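Uncharacterized protein (Trypanosoma brucei, PDB 2Q0X) is of unknown function but adopts the alpha/beta-hydrolase fold and is probably a paraflagellar rod component. Local coordinates at residues F213-R217 and G250-H254. Residues are numbered along the deposited sequence; the frame is centred on the assembly and turned at random.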
ATOM      1  N   PHE A 213      34.022  13.280   2.573  1.00 41.81           N
ATOM      2  CA  PHE A 213      33.547  13.576   3.917  1.00 41.86           C
ATOM      3  C   PHE A 213      32.589  14.755   4.007  1.00 41.13           C
ATOM      4  O   PHE A 213      31.766  14.796   4.911  1.00 41.09           O
ATOM      5  CB  PHE A 213      34.732  13.712   4.866  1.00 42.60           C
ATOM      6  CG  PHE A 213      35.463  12.404   5.095  1.00 43.17           C
ATOM      7  CD1 PHE A 213      34.765  11.255   5.419  1.00 43.96           C
ATOM      8  CD2 PHE A 213      36.842  12.330   4.998  1.00 44.33           C
ATOM      9  CE1 PHE A 213      35.417  10.046   5.636  1.00 44.47           C
ATOM     10  CE2 PHE A 213      37.498  11.120   5.217  1.00 44.16           C
ATOM     11  CZ  PHE A 213      36.784   9.988   5.550  1.00 44.01           C
ATOM     12  N   ASP A 214      32.636  15.667   3.048  1.00 40.45           N
ATOM     13  CA  ASP A 214      31.596  16.691   2.959  1.00 40.08           C
ATOM     14  C   ASP A 214      30.187  16.091   2.793  1.00 39.39           C
ATOM     15  O   ASP A 214      29.234  16.592   3.386  1.00 39.53           O
ATOM     16  CB  ASP A 214      31.901  17.728   1.860  1.00 40.40           C
ATOM     17  CG  ASP A 214      31.996  17.126   0.463  1.00 41.24           C
ATOM     18  OD1 ASP A 214      31.740  17.881  -0.502  1.00 42.44           O
ATOM     19  OD2 ASP A 214      32.333  15.927   0.314  1.00 42.75           O
ATOM     20  N   VAL A 215      30.058  15.017   2.013  1.00 38.27           N
ATOM     21  CA  VAL A 215      28.763  14.380   1.809  1.00 37.60           C
ATOM     22  C   VAL A 215      28.206  13.841   3.127  1.00 37.00           C
ATOM     23  O   VAL A 215      27.009  13.944   3.381  1.00 36.55           O
ATOM     24  CB  VAL A 215      28.824  13.226   0.777  1.00 37.53           C
ATOM     25  CG1 VAL A 215      27.482  12.541   0.678  1.00 37.46           C
ATOM     26  CG2 VAL A 215      29.257  13.751  -0.583  1.00 37.16           C
ATOM     27  N   LEU A 216      29.085  13.294   3.966  1.00 36.42           N
ATOM     28  CA  LEU A 216      28.668  12.717   5.232  1.00 36.15           C
ATOM     29  C   LEU A 216      28.018  13.738   6.170  1.00 35.96           C
ATOM     30  O   LEU A 216      27.159  13.374   6.967  1.00 35.62           O
ATOM     31  CB  LEU A 216      29.839  12.026   5.929  1.00 36.16           C
ATOM     32  CG  LEU A 216      30.455  10.784   5.277  1.00 35.62           C
ATOM     33  CD1 LEU A 216      31.551  10.274   6.210  1.00 35.00           C
ATOM     34  CD2 LEU A 216      29.400   9.677   4.965  1.00 35.01           C
ATOM     35  N   ARG A 217      28.405  15.009   6.058  1.00 36.15           N
ATOM     36  CA  ARG A 217      27.816  16.067   6.887  1.00 36.53           C
ATOM     37  C   ARG A 217      26.346  16.209   6.598  1.00 36.27           C
ATOM     38  O   ARG A 217      25.574  16.525   7.485  1.00 36.34           O
ATOM     39  CB  ARG A 217      28.481  17.438   6.641  1.00 36.95           C
ATOM     40  CG  ARG A 217      29.945  17.508   6.956  1.00 38.20           C
ATOM     41  CD  ARG A 217      30.245  17.157   8.431  1.00 39.94           C
ATOM     42  NE  ARG A 217      31.652  17.448   8.736  1.00 40.52           N
ATOM     43  CZ  ARG A 217      32.264  17.166   9.887  1.00 40.53           C
ATOM     44  NH1 ARG A 217      31.624  16.623  10.910  1.00 40.64           N
ATOM     45  NH2 ARG A 217      33.535  17.473  10.006  1.00 41.42           N
ATOM     46  N   GLY A 250      34.714   6.699   9.207  1.00 26.95           N
ATOM     47  CA  GLY A 250      33.924   7.774   8.611  1.00 26.98           C
ATOM     48  C   GLY A 250      32.644   8.063   9.358  1.00 27.45           C
ATOM     49  O   GLY A 250      32.275   9.225   9.568  1.00 28.28           O
ATOM     50  N   VAL A 251      31.951   7.009   9.766  1.00 27.50           N
ATOM     51  CA  VAL A 251      30.720   7.163  10.501  1.00 27.56           C
ATOM     52  C   VAL A 251      30.982   7.747  11.892  1.00 27.70           C
ATOM     53  O   VAL A 251      30.298   8.679  12.291  1.00 28.18           O
ATOM     54  CB  VAL A 251      29.890   5.818  10.551  1.00 27.86           C
ATOM     55  CG1 VAL A 251      28.686   5.982  11.452  1.00 27.64           C
ATOM     56  CG2 VAL A 251      29.446   5.380   9.119  1.00 27.24           C
ATOM     57  N   ARG A 252      31.981   7.243  12.609  1.00 27.70           N
ATOM     58  CA  ARG A 252      32.314   7.756  13.948  1.00 27.76           C
ATOM     59  C   ARG A 252      32.759   9.209  13.992  1.00 27.63           C
ATOM     60  O   ARG A 252      32.469   9.941  14.962  1.00 27.13           O
ATOM     61  CB  ARG A 252      33.427   6.935  14.570  1.00 27.87           C
ATOM     62  CG  ARG A 252      33.001   5.557  14.993  1.00 29.22           C
ATOM     63  CD  ARG A 252      34.182   4.860  15.635  1.00 30.75           C
ATOM     64  NE  ARG A 252      33.845   3.554  16.204  1.00 31.06           N
ATOM     65  CZ  ARG A 252      34.741   2.689  16.680  1.00 31.76           C
ATOM     66  NH1 ARG A 252      36.043   2.972  16.651  1.00 31.83           N
ATOM     67  NH2 ARG A 252      34.334   1.525  17.179  1.00 32.48           N
ATOM     68  N   ASP A 253      33.501   9.614  12.961  1.00 27.28           N
ATOM     69  CA  ASP A 253      34.075  10.951  12.913  1.00 26.93           C
ATOM     70  C   ASP A 253      33.119  12.011  12.372  1.00 26.97           C
ATOM     71  O   ASP A 253      33.363  13.214  12.550  1.00 26.64           O
ATOM     72  CB  ASP A 253      35.346  10.937  12.063  1.00 26.80           C
ATOM     73  CG  ASP A 253      36.498  10.221  12.738  1.00 25.90           C
ATOM     74  OD1 ASP A 253      36.315   9.673  13.840  1.00 26.22           O
ATOM     75  OD2 ASP A 253      37.592  10.191  12.147  1.00 23.99           O
ATOM     76  N   HIS A 254      32.063  11.570  11.687  1.00 27.13           N
ATOM     77  CA  HIS A 254      31.171  12.483  10.985  1.00 27.32           C
ATOM     78  C   HIS A 254      29.718  12.397  11.362  1.00 27.31           C
ATOM     79  O   HIS A 254      28.940  13.216  10.926  1.00 27.19           O
ATOM     80  CB  HIS A 254      31.367  12.348   9.472  1.00 27.70           C
ATOM     81  CG  HIS A 254      32.762  12.671   9.041  1.00 27.88           C
ATOM     82  ND1 HIS A 254      33.668  11.704   8.660  1.00 29.42           N
ATOM     83  CD2 HIS A 254      33.426  13.847   8.991  1.00 28.50           C
ATOM     84  CE1 HIS A 254      34.825  12.274   8.376  1.00 28.69           C
ATOM     85  NE2 HIS A 254      34.706  13.574   8.577  1.00 29.09           N
TER
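Phe213 and His254 meet because each carries CG trans to its own carbonyl carbon (chi1 -60° for the histidine), which leans the two rings toward one another from neighbouring helices. They form an offset stack, with centroids 4.4 Å apart and planes inclined by 23°. The CB of Phe213 also lies over a face of the imidazole, 4.1 Å from the ring centroid, and adds a CH-pi contact. What keeps the imidazole from swivelling is a bond inside its own helix: ND1 of His254 gives its hydrogen to Gly250 O, 3.0 Å away. That oxygen lies close to the ring plane and accepts on a lone pair in its carbonyl plane, although the N-H...O angle of 140° leaves the bond somewhat bent. The same oxygen also takes a weak bond from the His254 backbone N, so it receives both the ring and the main chain of that residue.

Leu216 comes in deeper, its CD1 at the edge of the Phe213 ring and in the plane of that ring. This CD1 is 3.5 Å from His254 ND1 and also rests near Gly250 O, while the CB of Leu216 reaches the CB of His254. With no side chain, Gly250 lets the Phe213 ring come within 4.0 Å, CE1 to CA. At the exposed border the bent chain of Arg217 swings its guanidinium over the imidazole edge, CZ to His254 CD2 3.6 Å. The two planes stand nearly perpendicular, so the histidine presents an edge to the guanidinium face.

On the inner side, Leu216 reaches Pro207 and Cys208 of helix 200-209, and Val251 turns to strand 260-264. The contact thus joins the short helix 213-218, which precedes strand 227-232, to the C-terminal end of helix 241-254, the crossover between the last two parallel strands of the alpha/beta-hydrolase sheet.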